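Local coordinates for enoyl-CoA hydratase/carnithine racemase (Thermus thermophilus JL-18, PDB 6SL9), which is the isomerase PaaG of the crotonase family, which probably forms oxepin-CoA in bacterial phenylacetic acid catabolism, at residues A[8-13]-A[47-52]; A[97-102]-A[192-197]; A[114-119]-A[144-149]; A[120-125]-A[175-180]. All blocks are in the same frame, centred on the assembly; numbering follows the deposited sequence.

Contact 1: residues A[8-13]-A[47-52]; sequences KERQDG and REVRAL
Glu48 meets Arg10 in a salt bridge, NH1 of Arg10 lying 2.5 Å from OE2 of Glu48, an unusually short distance. One oxygen, OE2, makes the approach, from over a face of the guanidinium and with the planes 78° apart, so this is not a side-by-side, two-pronged pairing. CB of Glu48 covers the centre of the guanidinium as well. The backbone O of Glu48 takes a CA-H...O contact from Gly13. Val49 follows with an apolar touch: its CG2 is 3.8 Å from CD of Arg10, whose chain runs extended to CD and then bends (chi3 59°), bringing the guanidinium back over its own turn. There NH2 of Arg10 donates to Asp12 O at 2.9 Å, with the acceptor in the guanidinium plane. Arg50 and Ala51 complete the contact through their backbones, for both amides converge on one carbonyl: Arg50 N to Gly13 O at 2.7 Å and Ala51 N to Gly13 O at 3.2 Å, the former the straighter. The side chain of Arg50 turns off to Gly200. A single carbonyl holding two amides thus fixes the turn after strand 6-11 against the entry to strand 51-56, while the ion pair beside it lies among exposed side chains, where solvent probably weakens it.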
loop_
_atom_site.group_PDB
_atom_site.type_symbol
_atom_site.label_atom_id
_atom_site.label_comp_id
_atom_site.label_asym_id
_atom_site.label_seq_id
_atom_site.Cartn_x
_atom_site.Cartn_y
_atom_site.Cartn_z
ATOM N N LYS A 8 -22.652 21.762 -15.749
ATOM C CA LYS A 8 -21.879 21.124 -16.809
ATOM C C LYS A 8 -21.448 22.172 -17.818
ATOM O O LYS A 8 -22.303 22.921 -18.301
ATOM C CB LYS A 8 -22.720 20.109 -17.570
ATOM C CG LYS A 8 -23.200 18.944 -16.761
ATOM C CD LYS A 8 -24.019 17.964 -17.615
ATOM C CE LYS A 8 -25.332 18.556 -18.058
ATOM N NZ LYS A 8 -26.202 17.578 -18.753
ATOM N N GLU A 9 -20.193 22.128 -18.226
ATOM C CA GLU A 9 -19.739 22.994 -19.324
ATOM C C GLU A 9 -18.616 22.240 -20.042
ATOM O O GLU A 9 -17.776 21.699 -19.415
ATOM C CB GLU A 9 -19.211 24.306 -18.750
ATOM C CG GLU A 9 -18.374 25.120 -19.702
ATOM C CD GLU A 9 -17.522 26.171 -19.023
ATOM O OE1 GLU A 9 -16.594 26.660 -19.698
ATOM O OE2 GLU A 9 -17.773 26.475 -17.838
ATOM N N ARG A 10 -18.582 22.314 -21.350
ATOM C CA ARG A 10 -17.523 21.730 -22.147
ATOM C C ARG A 10 -16.565 22.843 -22.564
ATOM O O ARG A 10 -16.980 23.904 -23.062
ATOM C CB ARG A 10 -18.018 20.968 -23.375
ATOM C CG ARG A 10 -16.895 20.216 -24.082
ATOM C CD ARG A 10 -17.335 19.154 -25.072
ATOM N NE ARG A 10 -18.165 19.667 -26.164
ATOM C CZ ARG A 10 -17.736 20.148 -27.315
ATOM N NH1 ARG A 10 -18.619 20.509 -28.222
ATOM N NH2 ARG A 10 -16.445 20.293 -27.561
ATOM N N GLN A 11 -15.285 22.619 -22.319
ATOM C CA GLN A 11 -14.196 23.515 -22.769
ATOM C C GLN A 11 -13.256 22.623 -23.585
ATOM O O GLN A 11 -12.655 21.681 -23.009
ATOM C CB GLN A 11 -13.493 24.120 -21.566
ATOM C CG GLN A 11 -14.402 24.925 -20.662
ATOM C CD GLN A 11 -13.607 26.057 -20.081
ATOM O OE1 GLN A 11 -12.633 26.503 -20.665
ATOM N NE2 GLN A 11 -13.979 26.480 -18.893
ATOM N N ASP A 12 -13.187 22.822 -24.902
ATOM C CA ASP A 12 -12.427 21.888 -25.782
ATOM C C ASP A 12 -12.925 20.464 -25.567
ATOM O O ASP A 12 -14.120 20.125 -25.784
ATOM C CB ASP A 12 -10.931 21.836 -25.414
ATOM C CG ASP A 12 -10.106 23.097 -25.644
ATOM O OD1 ASP A 12 -10.693 24.195 -25.899
ATOM O OD2 ASP A 12 -8.853 22.991 -25.572
ATOM N N GLY A 13 -11.976 19.627 -25.215
ATOM C CA GLY A 13 -12.194 18.189 -24.979
ATOM C C GLY A 13 -12.499 17.840 -23.527
ATOM O O GLY A 13 -12.479 16.659 -23.187
ATOM N N ARG A 47 -18.511 11.806 -27.663
ATOM C CA ARG A 47 -17.261 11.608 -28.430
ATOM C C ARG A 47 -16.430 12.907 -28.486
ATOM O O ARG A 47 -15.250 12.835 -28.817
ATOM C CB ARG A 47 -17.522 11.039 -29.837
ATOM C CG ARG A 47 -18.119 9.640 -29.815
ATOM C CD ARG A 47 -18.104 8.932 -31.157
ATOM N NE ARG A 47 -18.510 7.537 -30.960
ATOM C CZ ARG A 47 -19.747 7.130 -30.621
ATOM N NH1 ARG A 47 -20.736 8.000 -30.465
ATOM N NH2 ARG A 47 -19.998 5.839 -30.454
ATOM N N GLU A 48 -16.994 14.054 -28.141
ATOM C CA GLU A 48 -16.223 15.317 -28.090
ATOM C C GLU A 48 -15.501 15.511 -26.740
ATOM O O GLU A 48 -14.724 16.493 -26.542
ATOM C CB GLU A 48 -17.120 16.505 -28.439
ATOM C CG GLU A 48 -17.520 16.476 -29.939
ATOM C CD GLU A 48 -18.308 17.589 -30.534
ATOM O OE1 GLU A 48 -18.709 17.413 -31.693
ATOM O OE2 GLU A 48 -18.479 18.587 -29.861
ATOM N N VAL A 49 -15.742 14.621 -25.787
ATOM C CA VAL A 49 -15.143 14.685 -24.438
ATOM C C VAL A 49 -14.043 13.641 -24.325
ATOM O O VAL A 49 -14.312 12.453 -24.566
ATOM C CB VAL A 49 -16.212 14.532 -23.357
ATOM C CG1 VAL A 49 -15.607 14.419 -22.001
ATOM C CG2 VAL A 49 -17.198 15.681 -23.420
ATOM N N ARG A 50 -12.838 14.074 -23.944
ATOM C CA ARG A 50 -11.712 13.149 -23.712
ATOM C C ARG A 50 -11.214 13.204 -22.279
ATOM O O ARG A 50 -10.404 12.360 -21.901
ATOM C CB ARG A 50 -10.573 13.438 -24.681
ATOM C CG ARG A 50 -10.905 13.320 -26.140
ATOM C CD ARG A 50 -10.379 12.123 -26.868
ATOM N NE ARG A 50 -8.933 12.016 -26.866
ATOM C CZ ARG A 50 -8.105 12.630 -27.685
ATOM N NH1 ARG A 50 -8.508 13.452 -28.641
ATOM N NH2 ARG A 50 -6.825 12.408 -27.529
ATOM N N ALA A 51 -11.697 14.125 -21.473
ATOM C CA ALA A 51 -11.315 14.215 -20.055
ATOM C C ALA A 51 -12.425 14.905 -19.294
ATOM O O ALA A 51 -13.193 15.668 -19.903
ATOM C CB ALA A 51 -10.018 14.975 -19.892
ATOM N N LEU A 52 -12.511 14.668 -17.998
ATOM C CA LEU A 52 -13.478 15.336 -17.118
ATOM C C LEU A 52 -12.719 16.054 -16.005
ATOM O O LEU A 52 -11.620 15.628 -15.619
ATOM C CB LEU A 52 -14.442 14.305 -16.552
ATOM C CG LEU A 52 -15.515 13.764 -17.502
ATOM C CD1 LEU A 52 -14.930 12.714 -18.428
ATOM C CD2 LEU A 52 -16.664 13.167 -16.746
#

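Contact 2: residues A[97-102]-A[192-197]; sequences PLVVAV and SLAKEL
Val99 and Leu197 come together through their methyls, CG2 of the valine lying 3.6 Å from CD1 of the leucine, and this is the tightest approach in a contact built wholly of apolar side chains. The same CG2 serves three partners on the helix. It faces CB of Ala194 at 4.0 Å and, a little farther off, CG of Leu193, 4.3 Å away. Val99 has CG1 anti to the backbone N (chi1 176°), which leaves CG2 on the side of the N and directed at the helix. Leu193, Ala194 and Leu197 can share one methyl because one helical turn brings them to the same side; the turn is closed by Leu197 N bonding to Leu193 O.

The second kind of contact is between a ring and an aliphatic stem. CG of Pro97 packs on CB of Leu197 at 3.9 Å, the two side chains sliding past each other in opposite directions. Leu197 therefore presents its stem to the proline and its tip to the valine.

Strand 98-102 and the helical segment 192-197 run antiparallel (179° between their directions), with their axes 8.8 Å apart at the closest. The helix 186-197 lies over the face of the sheet that bears Val99, while Leu98 points away from it. Val99 also packs on Leu53 and Leu121 of the flanking strands, and Leu193 on Leu119 and Leu121. Just before the start of the strand, Tyr205 of helix 202-214 touches both Pro97 and Leu197, and Leu162 of the second subunit reaches Leu197.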
loop_
_atom_site.group_PDB
_atom_site.type_symbol
_atom_site.label_atom_id
_atom_site.label_comp_id
_atom_site.label_asym_id
_atom_site.label_seq_id
_atom_site.Cartn_x
_atom_site.Cartn_y
_atom_site.Cartn_z
ATOM N N PRO A 97 -10.006 10.030 -18.377
ATOM C CA PRO A 97 -9.334 10.506 -17.175
ATOM C C PRO A 97 -10.153 11.615 -16.492
ATOM O O PRO A 97 -10.769 12.427 -17.137
ATOM C CB PRO A 97 -8.025 11.068 -17.701
ATOM C CG PRO A 97 -8.303 11.435 -19.130
ATOM C CD PRO A 97 -9.247 10.342 -19.593
ATOM N N LEU A 98 -10.068 11.625 -15.170
ATOM C CA LEU A 98 -10.775 12.583 -14.292
ATOM C C LEU A 98 -9.764 13.364 -13.480
ATOM O O LEU A 98 -8.970 12.802 -12.728
ATOM C CB LEU A 98 -11.738 11.819 -13.376
ATOM C CG LEU A 98 -12.461 12.645 -12.310
ATOM C CD1 LEU A 98 -13.385 13.646 -12.957
ATOM C CD2 LEU A 98 -13.226 11.764 -11.336
ATOM N N VAL A 99 -9.848 14.662 -13.597
ATOM C CA VAL A 99 -9.088 15.584 -12.740
ATOM C C VAL A 99 -10.066 16.102 -11.704
ATOM O O VAL A 99 -11.195 16.463 -12.041
ATOM C CB VAL A 99 -8.507 16.748 -13.562
ATOM C CG1 VAL A 99 -7.814 17.756 -12.691
ATOM C CG2 VAL A 99 -7.553 16.257 -14.637
ATOM N N VAL A 100 -9.629 16.177 -10.430
ATOM C CA VAL A 100 -10.447 16.825 -9.362
ATOM C C VAL A 100 -9.715 18.075 -8.902
ATOM O O VAL A 100 -8.501 17.982 -8.646
ATOM C CB VAL A 100 -10.712 15.836 -8.226
ATOM C CG1 VAL A 100 -11.227 16.550 -6.983
ATOM C CG2 VAL A 100 -11.697 14.793 -8.665
ATOM N N ALA A 101 -10.436 19.167 -8.747
ATOM C CA ALA A 101 -9.919 20.447 -8.231
ATOM C C ALA A 101 -10.638 20.715 -6.911
ATOM O O ALA A 101 -11.814 21.093 -6.888
ATOM C CB ALA A 101 -10.135 21.535 -9.223
ATOM N N VAL A 102 -9.929 20.486 -5.800
ATOM C CA VAL A 102 -10.490 20.631 -4.443
ATOM C C VAL A 102 -10.351 22.096 -3.995
ATOM O O VAL A 102 -9.271 22.533 -3.619
ATOM C CB VAL A 102 -9.894 19.652 -3.439
ATOM C CG1 VAL A 102 -10.624 19.743 -2.119
ATOM C CG2 VAL A 102 -9.957 18.214 -3.943
ATOM N N SER A 192 -5.920 23.349 -17.383
ATOM C CA SER A 192 -4.736 23.133 -18.250
ATOM C C SER A 192 -4.383 21.649 -18.213
ATOM O O SER A 192 -4.098 21.055 -19.275
ATOM C CB SER A 192 -3.580 23.998 -17.758
ATOM O OG SER A 192 -2.455 23.750 -18.547
ATOM N N LEU A 193 -4.328 21.052 -17.019
ATOM C CA LEU A 193 -3.958 19.622 -16.925
ATOM C C LEU A 193 -5.040 18.769 -17.615
ATOM O O LEU A 193 -4.726 17.856 -18.369
ATOM C CB LEU A 193 -3.827 19.248 -15.446
ATOM C CG LEU A 193 -3.595 17.762 -15.149
ATOM C CD1 LEU A 193 -2.334 17.297 -15.808
ATOM C CD2 LEU A 193 -3.549 17.486 -13.665
ATOM N N ALA A 194 -6.311 19.035 -17.374
ATOM C CA ALA A 194 -7.400 18.294 -18.025
ATOM C C ALA A 194 -7.307 18.418 -19.539
ATOM O O ALA A 194 -7.529 17.439 -20.238
ATOM C CB ALA A 194 -8.729 18.742 -17.478
ATOM N N LYS A 195 -6.955 19.595 -20.059
ATOM C CA LYS A 195 -6.825 19.776 -21.518
ATOM C C LYS A 195 -5.660 18.952 -22.055
ATOM O O LYS A 195 -5.736 18.452 -23.165
ATOM C CB LYS A 195 -6.726 21.256 -21.866
ATOM C CG LYS A 195 -8.059 21.983 -21.833
ATOM C CD LYS A 195 -7.890 23.463 -22.161
ATOM C CE LYS A 195 -9.207 24.197 -22.219
ATOM N NZ LYS A 195 -9.064 25.572 -22.737
ATOM N N GLU A 196 -4.581 18.848 -21.301
ATOM C CA GLU A 196 -3.424 18.025 -21.716
ATOM C C GLU A 196 -3.884 16.578 -21.763
ATOM O O GLU A 196 -3.613 15.883 -22.736
ATOM C CB GLU A 196 -2.262 18.167 -20.737
ATOM C CG GLU A 196 -1.523 19.493 -20.712
ATOM C CD GLU A 196 -0.228 19.483 -19.905
ATOM O OE1 GLU A 196 0.207 18.376 -19.466
ATOM O OE2 GLU A 196 0.369 20.582 -19.752
ATOM N N LEU A 197 -4.606 16.128 -20.735
ATOM C CA LEU A 197 -5.116 14.741 -20.732
ATOM C C LEU A 197 -6.082 14.515 -21.878
ATOM O O LEU A 197 -6.125 13.454 -22.420
ATOM C CB LEU A 197 -5.752 14.401 -19.382
ATOM C CG LEU A 197 -4.761 14.354 -18.214
ATOM C CD1 LEU A 197 -5.485 14.451 -16.901
ATOM C CD2 LEU A 197 -3.938 13.062 -18.260
#

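Contact 3: residues A[114-119]-A[144-149]; sequences ALWGDL and SFLLPR
Leu146 points its CB toward Trp116 and Leu115, and from there the side chain spreads across the indole. CG, set anti to the carbonyl carbon (chi1 -77°), already lies 3.7 Å from CZ2 of Trp116. CD1 goes furthest over the ring: it stands 3.4 Å from the centroid of the five-membered ring and only 13° off its normal, a CH-pi contact squarely over the face. The same methyl is 3.8 Å from CB of Leu115 and also touches that residue's carbonyl oxygen. CD2 covers the other end of the indole, 3.8 Å from CH2 of Trp116. The two branches thus divide the bicycle between them. Beside this, CD1 of Phe145 comes within 4.1 Å of CH2 of Trp116, and CD1 of Leu115 meets CD1 of Leu147 at 4.2 Å. A serine in place of Trp116 would probably leave both methyls of Leu146 without their support and open a gap beside Phe145. Phe145 is itself covered by Arg149, whose NE lies over the ring while its NH1 donates to Phe145 O at 2.9 Å. Leu218 and Leu220 of the third subunit pack on Phe145 and Trp116. Helix 109-115 against helix 143-151, lined by neighbouring subunits, belongs to the core of the trimeric crotonase fold; in this family the start of a helix like 109-115 usually borders the oxyanion hole.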
loop_
_atom_site.group_PDB
_atom_site.type_symbol
_atom_site.label_atom_id
_atom_site.label_comp_id
_atom_site.label_asym_id
_atom_site.label_seq_id
_atom_site.Cartn_x
_atom_site.Cartn_y
_atom_site.Cartn_z
ATOM N N ALA A 114 -13.761 13.356 -3.811
ATOM C CA ALA A 114 -12.563 14.068 -4.284
ATOM C C ALA A 114 -11.468 13.045 -4.591
ATOM O O ALA A 114 -10.693 13.202 -5.559
ATOM C CB ALA A 114 -12.099 15.031 -3.231
ATOM N N LEU A 115 -11.371 11.996 -3.799
ATOM C CA LEU A 115 -10.244 11.049 -3.898
ATOM C C LEU A 115 -10.405 10.103 -5.072
ATOM O O LEU A 115 -9.448 9.427 -5.427
ATOM C CB LEU A 115 -10.041 10.293 -2.592
ATOM C CG LEU A 115 -9.605 11.161 -1.398
ATOM C CD1 LEU A 115 -9.362 10.323 -0.191
ATOM C CD2 LEU A 115 -8.404 12.060 -1.698
ATOM N N TRP A 116 -11.551 10.107 -5.742
ATOM C CA TRP A 116 -11.736 9.326 -6.981
ATOM C C TRP A 116 -11.097 9.988 -8.191
ATOM O O TRP A 116 -10.998 9.337 -9.213
ATOM C CB TRP A 116 -13.217 9.018 -7.244
ATOM C CG TRP A 116 -13.738 7.907 -6.392
ATOM C CD1 TRP A 116 -14.528 7.979 -5.277
ATOM C CD2 TRP A 116 -13.305 6.551 -6.506
ATOM N NE1 TRP A 116 -14.637 6.736 -4.726
ATOM C CE2 TRP A 116 -13.896 5.839 -5.450
ATOM C CE3 TRP A 116 -12.473 5.883 -7.409
ATOM C CZ2 TRP A 116 -13.646 4.480 -5.258
ATOM C CZ3 TRP A 116 -12.233 4.533 -7.220
ATOM C CH2 TRP A 116 -12.814 3.858 -6.158
ATOM N N GLY A 117 -10.646 11.249 -8.088
ATOM C CA GLY A 117 -9.918 11.801 -9.222
ATOM C C GLY A 117 -8.698 10.969 -9.538
ATOM O O GLY A 117 -8.038 10.492 -8.621
ATOM N N ASP A 118 -8.332 10.822 -10.804
ATOM C CA ASP A 118 -7.054 10.199 -11.206
ATOM C C ASP A 118 -5.880 11.088 -10.882
ATOM O O ASP A 118 -4.830 10.612 -10.421
ATOM C CB ASP A 118 -7.062 9.898 -12.682
ATOM C CG ASP A 118 -8.132 8.943 -13.086
ATOM O OD1 ASP A 118 -8.253 7.879 -12.453
ATOM O OD2 ASP A 118 -8.885 9.284 -14.033
ATOM N N LEU A 119 -6.051 12.385 -11.128
ATOM C CA LEU A 119 -5.102 13.436 -10.756
ATOM C C LEU A 119 -5.868 14.479 -9.977
ATOM O O LEU A 119 -6.971 14.876 -10.385
ATOM C CB LEU A 119 -4.403 14.032 -11.981
ATOM C CG LEU A 119 -3.497 13.019 -12.699
ATOM C CD1 LEU A 119 -2.988 13.493 -14.007
ATOM C CD2 LEU A 119 -2.332 12.618 -11.833
ATOM N N SER A 144 -13.138 3.635 2.405
ATOM C CA SER A 144 -12.375 2.566 3.074
ATOM C C SER A 144 -11.469 1.816 2.072
ATOM O O SER A 144 -10.512 1.193 2.518
ATOM C CB SER A 144 -13.265 1.605 3.807
ATOM O OG SER A 144 -13.949 0.714 2.953
ATOM N N PHE A 145 -11.816 1.853 0.810
ATOM C CA PHE A 145 -11.033 1.261 -0.300
ATOM C C PHE A 145 -9.903 2.208 -0.632
ATOM O O PHE A 145 -8.731 1.801 -0.660
ATOM C CB PHE A 145 -12.014 0.973 -1.414
ATOM C CG PHE A 145 -11.375 0.417 -2.667
ATOM C CD1 PHE A 145 -10.900 1.268 -3.649
ATOM C CD2 PHE A 145 -11.330 -0.939 -2.934
ATOM C CE1 PHE A 145 -10.280 0.785 -4.776
ATOM C CE2 PHE A 145 -10.789 -1.442 -4.126
ATOM C CZ PHE A 145 -10.261 -0.569 -5.057
ATOM N N LEU A 146 -10.237 3.447 -0.948
ATOM C CA LEU A 146 -9.232 4.373 -1.464
ATOM C C LEU A 146 -8.221 4.814 -0.438
ATOM O O LEU A 146 -7.037 4.913 -0.765
ATOM C CB LEU A 146 -9.935 5.626 -2.011
ATOM C CG LEU A 146 -10.606 5.529 -3.373
ATOM C CD1 LEU A 146 -11.220 6.874 -3.673
ATOM C CD2 LEU A 146 -9.612 5.158 -4.466
ATOM N N LEU A 147 -8.642 5.123 0.783
ATOM C CA LEU A 147 -7.694 5.808 1.677
ATOM C C LEU A 147 -6.464 4.979 2.006
ATOM O O LEU A 147 -5.370 5.535 1.866
ATOM C CB LEU A 147 -8.427 6.312 2.909
ATOM C CG LEU A 147 -7.613 7.268 3.769
ATOM C CD1 LEU A 147 -7.276 8.520 3.003
ATOM C CD2 LEU A 147 -8.432 7.635 4.992
ATOM N N PRO A 148 -6.582 3.706 2.386
ATOM C CA PRO A 148 -5.365 2.966 2.669
ATOM C C PRO A 148 -4.464 2.802 1.438
ATOM O O PRO A 148 -3.239 2.795 1.581
ATOM C CB PRO A 148 -5.855 1.631 3.190
ATOM C CG PRO A 148 -7.336 1.791 3.447
ATOM C CD PRO A 148 -7.817 2.923 2.646
ATOM N N ARG A 149 -5.066 2.681 0.243
ATOM C CA ARG A 149 -4.251 2.560 -0.992
ATOM C C ARG A 149 -3.486 3.878 -1.252
ATOM O O ARG A 149 -2.330 3.851 -1.735
ATOM C CB ARG A 149 -5.229 2.214 -2.155
ATOM C CG ARG A 149 -5.811 0.792 -2.041
ATOM C CD ARG A 149 -6.939 0.532 -3.000
ATOM N NE ARG A 149 -7.346 -0.841 -3.198
ATOM C CZ ARG A 149 -7.913 -1.582 -2.260
ATOM N NH1 ARG A 149 -8.305 -0.977 -1.146
ATOM N NH2 ARG A 149 -8.266 -2.861 -2.487
#

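Contact 4: residues A[120-125]-A[175-180]; sequences RLAAVG and GLVHRV
Arg120 reaches the turn before strand 179-181 with its guanidinium. NE donates to Leu176 O at 2.8 Å, nearly straight (166°), and NH2 to Gly175 O at 3.0 Å; both oxygens lie in the guanidinium plane, so the pair of bonds fixes its rotation. The Leu176 oxygen is met from above its carbonyl plane, that of Gly175 almost end-on. Over one guanidinium face comes CE1 of His178, 3.5 Å from NH2 of Arg120, the planes 49° apart. The imidazole is held in turn by the strand: Arg120 N donates to His178 ND1 at 3.0 Å, within the ring plane. A methionine in place of Arg120 would probably leave the carbonyls of Gly175 and Leu176 without these donors and CE1 of His178 without the flat cation it packs on.

Backbone pairing surrounds this group. His178 N bonds to Arg120 O at 2.7 Å, and Ala122 N to Arg179 O at 3.0 Å. Leu121 pairs with Arg179 and Ala122 with Val180 in parallel register. Leu121 CD2 sits over the guanidinium of Arg179, which is salt-bridged to Glu189, while on the opposite side of the sheet Ala122 CB packs on CG1 of Val177, 3.9 Å away. Farther out, NH1 of Arg120 binds Gly117 O and Gln157 of the second subunit, and His178 NE2 binds Ala154 O of that subunit.

Gly175, with positive phi, closes helix 168-174 in a Schellman motif, from which the chain enters the outermost strand, within this chain, of the parallel part of the crotonase sheet.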
loop_
_atom_site.group_PDB
_atom_site.type_symbol
_atom_site.label_atom_id
_atom_site.label_comp_id
_atom_site.label_asym_id
_atom_site.label_seq_id
_atom_site.Cartn_x
_atom_site.Cartn_y
_atom_site.Cartn_z
ATOM N N ARG A 120 -5.300 14.881 -8.844
ATOM C CA ARG A 120 -6.038 15.700 -7.867
ATOM C C ARG A 120 -5.204 16.915 -7.490
ATOM O O ARG A 120 -4.031 16.792 -7.136
ATOM C CB ARG A 120 -6.314 14.824 -6.651
ATOM C CG ARG A 120 -7.166 13.610 -6.967
ATOM C CD ARG A 120 -7.410 12.672 -5.803
ATOM N NE ARG A 120 -6.172 12.160 -5.234
ATOM C CZ ARG A 120 -5.464 11.166 -5.762
ATOM N NH1 ARG A 120 -5.928 10.486 -6.802
ATOM N NH2 ARG A 120 -4.323 10.792 -5.176
ATOM N N LEU A 121 -5.829 18.084 -7.536
ATOM C CA LEU A 121 -5.212 19.360 -7.142
ATOM C C LEU A 121 -6.046 19.960 -6.031
ATOM O O LEU A 121 -7.270 19.766 -5.980
ATOM C CB LEU A 121 -5.199 20.356 -8.312
ATOM C CG LEU A 121 -4.397 20.005 -9.540
ATOM C CD1 LEU A 121 -5.190 19.079 -10.426
ATOM C CD2 LEU A 121 -4.055 21.234 -10.337
ATOM N N ALA A 122 -5.392 20.695 -5.145
ATOM C CA ALA A 122 -6.100 21.424 -4.095
ATOM C C ALA A 122 -5.672 22.879 -4.104
ATOM O O ALA A 122 -4.469 23.196 -4.341
ATOM C CB ALA A 122 -5.761 20.853 -2.745
ATOM N N ALA A 123 -6.606 23.774 -3.794
ATOM C CA ALA A 123 -6.296 25.163 -3.474
ATOM C C ALA A 123 -5.603 25.228 -2.135
ATOM O O ALA A 123 -5.992 24.539 -1.201
ATOM C CB ALA A 123 -7.553 25.985 -3.396
ATOM N N VAL A 124 -4.731 26.205 -2.015
ATOM C CA VAL A 124 -4.281 26.667 -0.692
ATOM C C VAL A 124 -5.577 27.047 0.042
ATOM O O VAL A 124 -6.394 27.843 -0.510
ATOM C CB VAL A 124 -3.312 27.858 -0.862
ATOM C CG1 VAL A 124 -3.062 28.515 0.477
ATOM C CG2 VAL A 124 -1.996 27.483 -1.533
ATOM N N GLY A 125 -5.731 26.566 1.243
ATOM C CA GLY A 125 -6.922 26.843 2.039
ATOM C C GLY A 125 -7.878 25.707 2.051
ATOM O O GLY A 125 -8.744 25.720 2.917
ATOM N N GLY A 175 -0.192 12.261 -0.215
ATOM C CA GLY A 175 -0.734 11.705 -1.479
ATOM C C GLY A 175 -2.232 11.876 -1.646
ATOM O O GLY A 175 -2.773 11.438 -2.684
ATOM N N LEU A 176 -2.931 12.559 -0.766
ATOM C CA LEU A 176 -4.363 12.866 -1.034
ATOM C C LEU A 176 -4.500 13.757 -2.261
ATOM O O LEU A 176 -5.514 13.631 -2.997
ATOM C CB LEU A 176 -4.982 13.527 0.179
ATOM C CG LEU A 176 -5.073 12.644 1.416
ATOM C CD1 LEU A 176 -5.658 13.418 2.569
ATOM C CD2 LEU A 176 -5.836 11.349 1.191
ATOM N N VAL A 177 -3.535 14.636 -2.493
ATOM C CA VAL A 177 -3.511 15.398 -3.775
ATOM C C VAL A 177 -2.123 15.314 -4.372
ATOM O O VAL A 177 -1.156 14.995 -3.642
ATOM C CB VAL A 177 -3.971 16.850 -3.603
ATOM C CG1 VAL A 177 -5.422 16.941 -3.157
ATOM C CG2 VAL A 177 -3.026 17.607 -2.720
ATOM N N HIS A 178 -2.037 15.616 -5.662
ATOM C CA HIS A 178 -0.773 15.644 -6.432
ATOM C C HIS A 178 -0.137 17.037 -6.497
ATOM O O HIS A 178 1.046 17.109 -6.753
ATOM C CB HIS A 178 -1.012 15.089 -7.832
ATOM C CG HIS A 178 -1.494 13.661 -7.833
ATOM N ND1 HIS A 178 -2.803 13.358 -8.104
ATOM C CD2 HIS A 178 -0.822 12.500 -7.624
ATOM C CE1 HIS A 178 -2.879 12.025 -8.080
ATOM N NE2 HIS A 178 -1.701 11.480 -7.739
ATOM N N ARG A 179 -0.931 18.084 -6.341
ATOM C CA ARG A 179 -0.459 19.469 -6.482
ATOM C C ARG A 179 -1.313 20.380 -5.605
ATOM O O ARG A 179 -2.505 20.144 -5.486
ATOM C CB ARG A 179 -0.545 19.949 -7.931
ATOM C CG ARG A 179 0.278 21.199 -8.209
ATOM C CD ARG A 179 0.599 21.625 -9.626
ATOM N NE ARG A 179 0.267 20.768 -10.748
ATOM C CZ ARG A 179 -0.196 21.245 -11.923
ATOM N NH1 ARG A 179 -0.452 20.418 -12.928
ATOM N NH2 ARG A 179 -0.478 22.535 -12.062
ATOM N N VAL A 180 -0.683 21.413 -5.064
ATOM C CA VAL A 180 -1.325 22.538 -4.334
ATOM C C VAL A 180 -1.053 23.817 -5.107
ATOM O O VAL A 180 0.103 24.037 -5.459
ATOM C CB VAL A 180 -0.869 22.610 -2.873
ATOM C CG1 VAL A 180 -1.394 23.847 -2.158
ATOM C CG2 VAL A 180 -1.249 21.331 -2.154
#

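From the N terminus, contact 1 closes first: the chain passes through strand 14-19 and helix 30-45 and returns as strand 51-56, whose Leu52 then pairs with strand 98-102 of contact 2. That second contact opens at residue 97 and does not close until helix 186-197, so its long loop encloses the other two. Within it contacts 3 and 4 cross: 114-119 opens, 120-125 follows directly, 144-149 closes the former, and 175-180 the latter. Strand 119-123 lies beside 98-102, and so contacts 1, 2 and 4 share the six-stranded sheet, while contact 3 ties helix 109-115, which leads into strand 119-123, to helix 143-151. Contacts 2, 3 and 4 all touch the second subunit.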